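Local coordinates for protein LIP (Serratia marcescens, PDB 4A1R) that serves as a membrane-bound lipoprotein component of the type VI secretion system, with a beta-sandwich fold of the TssJ family, at residues P7-L12 and G82-L87; I33-L38 and R90-I95. All blocks are in the same frame, centred on the assembly; numbering follows the deposited sequence. Where two conformers were deposited one is given.

Contact 1 of 2, residues P7-L12 and G82-L87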
ATOM      1  N   PRO A   7      -9.484   5.198  13.611  1.00 77.69           N
ATOM      2  CA  PRO A   7     -10.468   4.180  13.218  1.00 70.49           C
ATOM      3  C   PRO A   7      -9.841   2.782  13.106  1.00 52.39           C
ATOM      4  O   PRO A   7      -8.617   2.656  13.026  1.00 49.67           O
ATOM      5  CB  PRO A   7     -10.969   4.679  11.850  1.00 66.25           C
ATOM      6  CG  PRO A   7     -10.396   6.047  11.668  1.00 69.59           C
ATOM      7  CD  PRO A   7      -9.133   6.050  12.462  1.00 66.74           C
ATOM      8  N   SER A   8     -10.675   1.746  13.129  1.00 41.46           N
ATOM      9  CA  SER A   8     -10.191   0.377  13.365  1.00 38.01           C
ATOM     10  C   SER A   8      -9.739  -0.375  12.117  1.00 31.29           C
ATOM     11  O   SER A   8      -9.005  -1.381  12.207  1.00 30.97           O
ATOM     12  CB  SER A   8     -11.263  -0.459  14.062  1.00 32.14           C
ATOM     13  OG  SER A   8     -12.374  -0.665  13.212  1.00 34.18           O
ATOM     14  N   ARG A   9     -10.229   0.061  10.974  1.00 25.87           N
ATOM     15  CA  ARG A   9      -9.848  -0.607   9.726  1.00 26.51           C
ATOM     16  C   ARG A   9      -9.516   0.334   8.589  1.00 27.49           C
ATOM     17  O   ARG A   9      -9.751   1.557   8.671  1.00 25.18           O
ATOM     18  CB  ARG A   9     -10.829  -1.719   9.322  0.54 25.73           C
ATOM     19  CG  ARG A   9     -12.319  -1.432   9.349  0.54 28.08           C
ATOM     20  CD  ARG A   9     -13.124  -2.731   9.145  0.54 26.49           C
ATOM     21  NE  ARG A   9     -12.772  -3.454   7.903  0.54 31.96           N
ATOM     22  CZ  ARG A   9     -12.048  -4.584   7.829  0.54 20.95           C
ATOM     23  NH1 ARG A   9     -11.586  -5.179   8.912  0.54 26.37           N
ATOM     24  NH2 ARG A   9     -11.795  -5.117   6.649  0.54 24.84           N
ATOM     25  N   TYR A  10      -8.899  -0.220   7.540  1.00 23.41           N
ATOM     26  CA  TYR A  10      -8.484   0.592   6.378  1.00 24.63           C
ATOM     27  C   TYR A  10      -8.827  -0.153   5.110  1.00 26.93           C
ATOM     28  O   TYR A  10      -9.014  -1.389   5.125  1.00 24.02           O
ATOM     29  CB  TYR A  10      -6.967   0.876   6.419  1.00 27.09           C
ATOM     30  CG  TYR A  10      -6.136  -0.389   6.279  1.00 24.06           C
ATOM     31  CD1 TYR A  10      -5.797  -1.121   7.407  1.00 28.72           C
ATOM     32  CD2 TYR A  10      -5.723  -0.869   5.019  1.00 34.30           C
ATOM     33  CE1 TYR A  10      -5.092  -2.309   7.317  1.00 38.85           C
ATOM     34  CE2 TYR A  10      -5.007  -2.066   4.915  1.00 40.68           C
ATOM     35  CZ  TYR A  10      -4.686  -2.774   6.084  1.00 38.39           C
ATOM     36  OH  TYR A  10      -3.956  -3.940   6.084  1.00 38.43           O
ATOM     37  N   SER A  11      -8.895   0.572   4.004  1.00 24.71           N
ATOM     38  CA  SER A  11      -8.888  -0.092   2.703  1.00 27.17           C
ATOM     39  C   SER A  11      -8.332   0.793   1.600  1.00 28.88           C
ATOM     40  O   SER A  11      -8.365   2.047   1.683  1.00 23.00           O
ATOM     41  CB  SER A  11     -10.264  -0.618   2.330  1.00 29.37           C
ATOM     42  OG  SER A  11     -11.073   0.418   1.869  1.00 30.46           O
ATOM     43  N   LEU A  12      -7.794   0.122   0.584  1.00 23.59           N
ATOM     44  CA  LEU A  12      -7.195   0.771  -0.575  1.00 22.66           C
ATOM     45  C   LEU A  12      -7.905   0.267  -1.787  1.00 28.71           C
ATOM     46  O   LEU A  12      -8.126  -0.956  -1.936  1.00 28.06           O
ATOM     47  CB  LEU A  12      -5.710   0.389  -0.662  1.00 20.22           C
ATOM     48  CG  LEU A  12      -4.803   0.779   0.501  1.00 26.85           C
ATOM     49  CD1 LEU A  12      -3.351   0.386   0.285  1.00 26.08           C
ATOM     50  CD2 LEU A  12      -4.880   2.281   0.698  1.00 29.07           C
ATOM     51  N   GLY A  82      -8.502  -4.463   1.926  1.00 24.86           N
ATOM     52  CA  GLY A  82      -8.482  -3.814   3.223  1.00 25.57           C
ATOM     53  C   GLY A  82      -8.241  -4.784   4.350  1.00 25.62           C
ATOM     54  O   GLY A  82      -8.192  -6.002   4.133  1.00 23.14           O
ATOM     55  N   GLY A  83      -8.078  -4.249   5.560  1.00 24.50           N
ATOM     56  CA  GLY A  83      -7.875  -5.089   6.724  1.00 27.27           C
ATOM     57  C   GLY A  83      -8.076  -4.259   7.982  1.00 26.01           C
ATOM     58  O   GLY A  83      -8.463  -3.093   7.905  1.00 25.29           O
ATOM     59  N   GLN A  84      -7.778  -4.868   9.117  1.00 28.78           N
ATOM     60  CA  GLN A  84      -7.873  -4.201  10.412  1.00 33.05           C
ATOM     61  C   GLN A  84      -6.582  -3.509  10.661  1.00 36.71           C
ATOM     62  O   GLN A  84      -5.496  -4.028  10.345  1.00 32.87           O
ATOM     63  CB  GLN A  84      -8.125  -5.210  11.543  1.00 35.65           C
ATOM     64  CG  GLN A  84      -9.512  -5.808  11.509  1.00 36.14           C
ATOM     65  CD  GLN A  84      -9.790  -6.680  12.715  1.00 44.92           C
ATOM     66  OE1 GLN A  84     -10.906  -6.703  13.218  1.00 46.05           O
ATOM     67  NE2 GLN A  84      -8.783  -7.395  13.184  1.00 32.33           N
ATOM     68  N   SER A  85      -6.695  -2.311  11.217  1.00 35.33           N
ATOM     69  CA  SER A  85      -5.519  -1.566  11.597  1.00 32.35           C
ATOM     70  C   SER A  85      -5.092  -2.080  12.964  1.00 33.70           C
ATOM     71  O   SER A  85      -5.564  -3.108  13.416  1.00 38.56           O
ATOM     72  CB  SER A  85      -5.793  -0.060  11.567  1.00 37.01           C
ATOM     73  OG  SER A  85      -4.603   0.663  11.833  1.00 39.67           O
ATOM     74  N   ALA A  86      -4.166  -1.402  13.610  1.00 44.21           N
ATOM     75  CA  ALA A  86      -3.777  -1.795  14.954  1.00 39.70           C
ATOM     76  C   ALA A  86      -3.452  -0.521  15.687  1.00 50.05           C
ATOM     77  O   ALA A  86      -3.265   0.525  15.052  1.00 36.89           O
ATOM     78  CB  ALA A  86      -2.586  -2.731  14.929  1.00 38.48           C
ATOM     79  N   LEU A  87      -3.403  -0.592  17.015  1.00 47.82           N
ATOM     80  CA  LEU A  87      -3.263   0.613  17.814  1.00 49.28           C
ATOM     81  C   LEU A  87      -2.010   1.370  17.408  1.00 43.55           C
ATOM     82  O   LEU A  87      -2.050   2.581  17.185  1.00 47.96           O
ATOM     83  CB  LEU A  87      -3.236   0.286  19.310  1.00 47.90           C
ATOM     84  CG  LEU A  87      -3.746   1.381  20.263  1.00 64.45           C
ATOM     85  CD1 LEU A  87      -2.901   2.653  20.251  1.00 59.53           C
ATOM     86  CD2 LEU A  87      -5.212   1.720  20.009  1.00 63.37           C
TER
HETATM   87  O   HOH W   1      -8.683  -2.284  14.772  1.00 50.72           O
HETATM   88  O   HOH W   2      -4.404  -5.522   8.134  1.00 38.13           O
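Tyr10 lays its ring against the backbone of Gly83, the two forming an antiparallel hydrogen-bonded pair across strands 9-12 and 82-84. Chi1 of 65° sets CG between the backbone N and the carbonyl carbon, and the ring then reaches across to the neighbouring strand. Gly83 N sits over one ring face, off-centre toward the rim, 3.7 Å from Tyr10 CZ. At the ring edge CE1 meets Gln84 O at 3.5 Å. The phenol donates to a water 2.6 Å from Tyr10 OH, and this water in turn donates to Gln84 O. In one of its two conformers, Arg9 bends at chi3 (-56°) and folds back over strand 82-84; this part is less certain. Gly83 O then lies over the centre of its guanidinium face, while Gln84 CG comes to the edge, 3.4 Å from Arg9 NH1. The guanidinium and amide planes are turned 54° apart. Tyr10 and, in this conformer, Arg9 lie to either side of the Gly83 peptide. Tyr10 N donates to Gly83 O at 2.9 Å, and Gly83 N returns a bond to Tyr10 O. Past the strand end, Ser85 N donates to Ser8 O at 2.7 Å. Ser8 OG is hydrogen-bonded to Asp129 OD2. Strand 79-84 and its end are thus held by three main-chain bonds and the Tyr10 ring, perhaps also the guanidinium, with water completing the tyrosine link.

Contact 2 of 2, residues I33-L38 and R90-I95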
ATOM      1  N   ILE A  33       0.848  -6.736  -5.997  1.00 21.26           N
ATOM      2  CA  ILE A  33       0.780  -5.621  -5.063  1.00 19.12           C
ATOM      3  C   ILE A  33       0.868  -6.163  -3.667  1.00 20.21           C
ATOM      4  O   ILE A  33       0.126  -7.094  -3.322  1.00 22.68           O
ATOM      5  CB  ILE A  33      -0.538  -4.834  -5.208  1.00 22.99           C
ATOM      6  CG1 ILE A  33      -0.792  -4.394  -6.667  1.00 22.76           C
ATOM      7  CG2 ILE A  33      -0.572  -3.649  -4.232  1.00 23.24           C
ATOM      8  CD1 ILE A  33       0.138  -3.301  -7.173  1.00 21.78           C
ATOM      9  N   ARG A  34       1.778  -5.622  -2.864  1.00 19.13           N
ATOM     10  CA  ARG A  34       1.784  -5.970  -1.442  1.00 19.78           C
ATOM     11  C   ARG A  34       1.376  -4.789  -0.576  1.00 22.28           C
ATOM     12  O   ARG A  34       1.677  -3.649  -0.892  1.00 20.56           O
ATOM     13  CB  ARG A  34       3.149  -6.522  -1.050  1.00 19.78           C
ATOM     14  CG  ARG A  34       3.555  -7.751  -1.878  1.00 24.77           C
ATOM     15  CD  ARG A  34       4.940  -8.215  -1.483  1.00 23.77           C
ATOM     16  NE  ARG A  34       4.992  -8.597  -0.076  1.00 30.85           N
ATOM     17  CZ  ARG A  34       6.107  -8.830   0.613  1.00 37.78           C
ATOM     18  NH1 ARG A  34       7.303  -8.696   0.048  1.00 38.38           N
ATOM     19  NH2 ARG A  34       6.025  -9.183   1.892  1.00 39.45           N
ATOM     20  N   VAL A  35       0.682  -5.063   0.519  1.00 20.26           N
ATOM     21  CA  VAL A  35       0.214  -3.996   1.391  1.00 20.52           C
ATOM     22  C   VAL A  35       0.687  -4.396   2.758  1.00 24.48           C
ATOM     23  O   VAL A  35       0.400  -5.510   3.207  1.00 23.76           O
ATOM     24  CB  VAL A  35      -1.328  -3.809   1.344  1.00 18.64           C
ATOM     25  CG1 VAL A  35      -1.781  -2.831   2.434  1.00 24.30           C
ATOM     26  CG2 VAL A  35      -1.782  -3.299  -0.010  1.00 22.46           C
ATOM     27  N   LEU A  36       1.457  -3.511   3.399  1.00 19.49           N
ATOM     28  CA  LEU A  36       2.053  -3.835   4.666  1.00 22.02           C
ATOM     29  C   LEU A  36       1.569  -2.863   5.750  1.00 30.10           C
ATOM     30  O   LEU A  36       1.574  -1.649   5.561  1.00 25.39           O
ATOM     31  CB  LEU A  36       3.594  -3.807   4.563  1.00 19.45           C
ATOM     32  CG  LEU A  36       4.319  -4.856   3.686  1.00 25.99           C
ATOM     33  CD1 LEU A  36       4.025  -4.692   2.213  1.00 33.11           C
ATOM     34  CD2 LEU A  36       5.820  -4.699   3.870  1.00 25.53           C
ATOM     35  N   LEU A  37       1.166  -3.404   6.897  1.00 26.54           N
ATOM     36  CA  LEU A  37       0.863  -2.557   8.023  1.00 25.05           C
ATOM     37  C   LEU A  37       2.132  -2.345   8.852  1.00 25.94           C
ATOM     38  O   LEU A  37       2.803  -3.312   9.267  1.00 28.93           O
ATOM     39  CB  LEU A  37      -0.260  -3.197   8.856  1.00 29.30           C
ATOM     40  CG  LEU A  37      -0.843  -2.319   9.948  1.00 31.18           C
ATOM     41  CD1 LEU A  37      -1.755  -1.264   9.325  1.00 30.99           C
ATOM     42  CD2 LEU A  37      -1.619  -3.204  10.914  1.00 37.52           C
ATOM     43  N   LEU A  38       2.469  -1.076   9.074  1.00 24.24           N
ATOM     44  CA  LEU A  38       3.751  -0.710   9.631  1.00 27.75           C
ATOM     45  C   LEU A  38       3.651   0.167  10.878  1.00 31.53           C
ATOM     46  O   LEU A  38       2.846   1.112  10.928  1.00 31.40           O
ATOM     47  CB  LEU A  38       4.606   0.045   8.580  1.00 28.23           C
ATOM     48  CG  LEU A  38       4.868  -0.653   7.231  1.00 28.30           C
ATOM     49  CD1 LEU A  38       5.440   0.371   6.241  1.00 31.82           C
ATOM     50  CD2 LEU A  38       5.785  -1.870   7.336  1.00 26.72           C
ATOM     51  N   ARG A  90       1.199   3.073  12.206  1.00 32.18           N
ATOM     52  CA  ARG A  90       1.400   4.478  11.794  1.00 32.18           C
ATOM     53  C   ARG A  90       1.481   4.692  10.271  1.00 28.53           C
ATOM     54  O   ARG A  90       1.322   5.817   9.763  1.00 32.21           O
ATOM     55  CB  ARG A  90       2.636   5.062  12.490  1.00 32.82           C
ATOM     56  CG  ARG A  90       2.525   5.133  14.010  1.00 41.26           C
ATOM     57  CD  ARG A  90       1.346   5.996  14.444  1.00 53.67           C
ATOM     58  NE  ARG A  90       1.226   6.090  15.904  1.00 68.85           N
ATOM     59  CZ  ARG A  90       0.549   5.239  16.679  1.00 73.73           C
ATOM     60  NH1 ARG A  90      -0.098   4.204  16.160  1.00 55.62           N
ATOM     61  NH2 ARG A  90       0.518   5.421  17.993  1.00 76.92           N
ATOM     62  N   TYR A  91       1.746   3.625   9.535  1.00 29.53           N
ATOM     63  CA  TYR A  91       1.867   3.741   8.065  1.00 28.54           C
ATOM     64  C   TYR A  91       1.314   2.495   7.372  1.00 21.19           C
ATOM     65  O   TYR A  91       1.391   1.415   7.927  1.00 24.96           O
ATOM     66  CB  TYR A  91       3.340   3.900   7.670  1.00 30.18           C
ATOM     67  CG  TYR A  91       4.001   5.206   8.119  1.00 36.92           C
ATOM     68  CD1 TYR A  91       3.885   6.365   7.351  1.00 37.69           C
ATOM     69  CD2 TYR A  91       4.756   5.265   9.294  1.00 41.15           C
ATOM     70  CE1 TYR A  91       4.477   7.554   7.758  1.00 46.91           C
ATOM     71  CE2 TYR A  91       5.361   6.445   9.703  1.00 41.56           C
ATOM     72  CZ  TYR A  91       5.212   7.582   8.933  1.00 42.07           C
ATOM     73  OH  TYR A  91       5.808   8.763   9.319  1.00 61.68           O
ATOM     74  N   ILE A  92       0.742   2.682   6.181  1.00 23.09           N
ATOM     75  CA  ILE A  92       0.484   1.578   5.218  1.00 25.20           C
ATOM     76  C   ILE A  92       1.547   1.660   4.097  1.00 21.80           C
ATOM     77  O   ILE A  92       1.621   2.664   3.371  1.00 26.37           O
ATOM     78  CB  ILE A  92      -0.943   1.664   4.599  1.00 26.41           C
ATOM     79  CG1 ILE A  92      -2.027   1.657   5.672  1.00 26.57           C
ATOM     80  CG2 ILE A  92      -1.202   0.570   3.557  1.00 31.19           C
ATOM     81  CD1 ILE A  92      -1.958   0.517   6.664  1.00 30.23           C
ATOM     82  N   GLY A  93       2.379   0.626   3.971  1.00 22.66           N
ATOM     83  CA  GLY A  93       3.367   0.560   2.871  1.00 19.36           C
ATOM     84  C   GLY A  93       2.764  -0.201   1.694  1.00 22.74           C
ATOM     85  O   GLY A  93       2.055  -1.194   1.884  1.00 22.08           O
ATOM     86  N   VAL A  94       3.018   0.249   0.472  1.00 18.01           N
ATOM     87  CA  VAL A  94       2.473  -0.449  -0.697  1.00 19.32           C
ATOM     88  C   VAL A  94       3.668  -0.685  -1.616  1.00 25.65           C
ATOM     89  O   VAL A  94       4.487   0.237  -1.823  1.00 20.51           O
ATOM     90  CB  VAL A  94       1.358   0.339  -1.433  1.00 22.34           C
ATOM     91  CG1 VAL A  94       0.713  -0.517  -2.525  1.00 24.89           C
ATOM     92  CG2 VAL A  94       0.287   0.832  -0.465  1.00 24.65           C
ATOM     93  N   ILE A  95       3.790  -1.921  -2.108  1.00 20.00           N
ATOM     94  CA  ILE A  95       4.869  -2.351  -3.020  1.00 19.74           C
ATOM     95  C   ILE A  95       4.201  -2.874  -4.299  1.00 18.41           C
ATOM     96  O   ILE A  95       3.213  -3.614  -4.236  1.00 21.26           O
ATOM     97  CB  ILE A  95       5.724  -3.511  -2.395  1.00 22.09           C
ATOM     98  CG1 ILE A  95       6.412  -3.058  -1.110  1.00 21.56           C
ATOM     99  CG2 ILE A  95       6.784  -4.044  -3.390  1.00 21.45           C
ATOM    100  CD1 ILE A  95       7.097  -4.155  -0.321  1.00 22.49           C
TER
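Ile92 meets Val35 and Leu37 on the inner side of an antiparallel pair, the two central strands of one sheet of the beta-sandwich. Ile92 CG2 lies 3.6 Å from Val35 CG1, and the two side chains cross at an angle. The other branch of Ile92 ends in CD1, which faces CD1 of Leu37. Leu37 has CG opposite its backbone N (chi1 -171°), and its CD1 branch reaches toward the isoleucine. The modelled gap between these methyls is doubtfully short. Further along this face, Ile33 CG2 touches Val94 CG1. Strand 9-16 of the other sheet covers these residues, with Leu12 on Ile92 and Phe14 on Ile33. The other face carries Leu36, Leu38 and Ile95. Leu36 CD1 meets Ile95 CD1 at 4.0 Å, and helix 49-60 packs on this side through Leu52 and Leu60. Leu38 reaches over Gly93, its CD1 3.8 Å from Gly93 N. Arg34 NH1 is hydrogen-bonded to Leu52 O of helix 49-60. The pairing ends in a classic beta bulge, where Arg90 and Tyr91 both face Leu38. There Leu38 O accepts two bonds, from Arg90 N at 2.9 Å and from Tyr91 N at 3.1 Å.

The two contacts belong to the two facing sheets of the sandwich, with centres about 11 Å apart. Contact 1 joins the edge strand 79-84 to strand 9-16 in the mixed sheet. Contact 2 forms the middle of the antiparallel sheet. Leu12 bridges them: its CD1 lies 3.7 Å from Val94 CG2, and it also touches Ile92 and Val35. Tyr10 adds to this interface by packing on Val35 and Leu37, and Gln84 O lies 4.0 Å from Leu37 CD2. Along the chain the four segments alternate between the contacts, so the chain crosses between the sheets three times over these segments. Contact 2 is the more deeply buried.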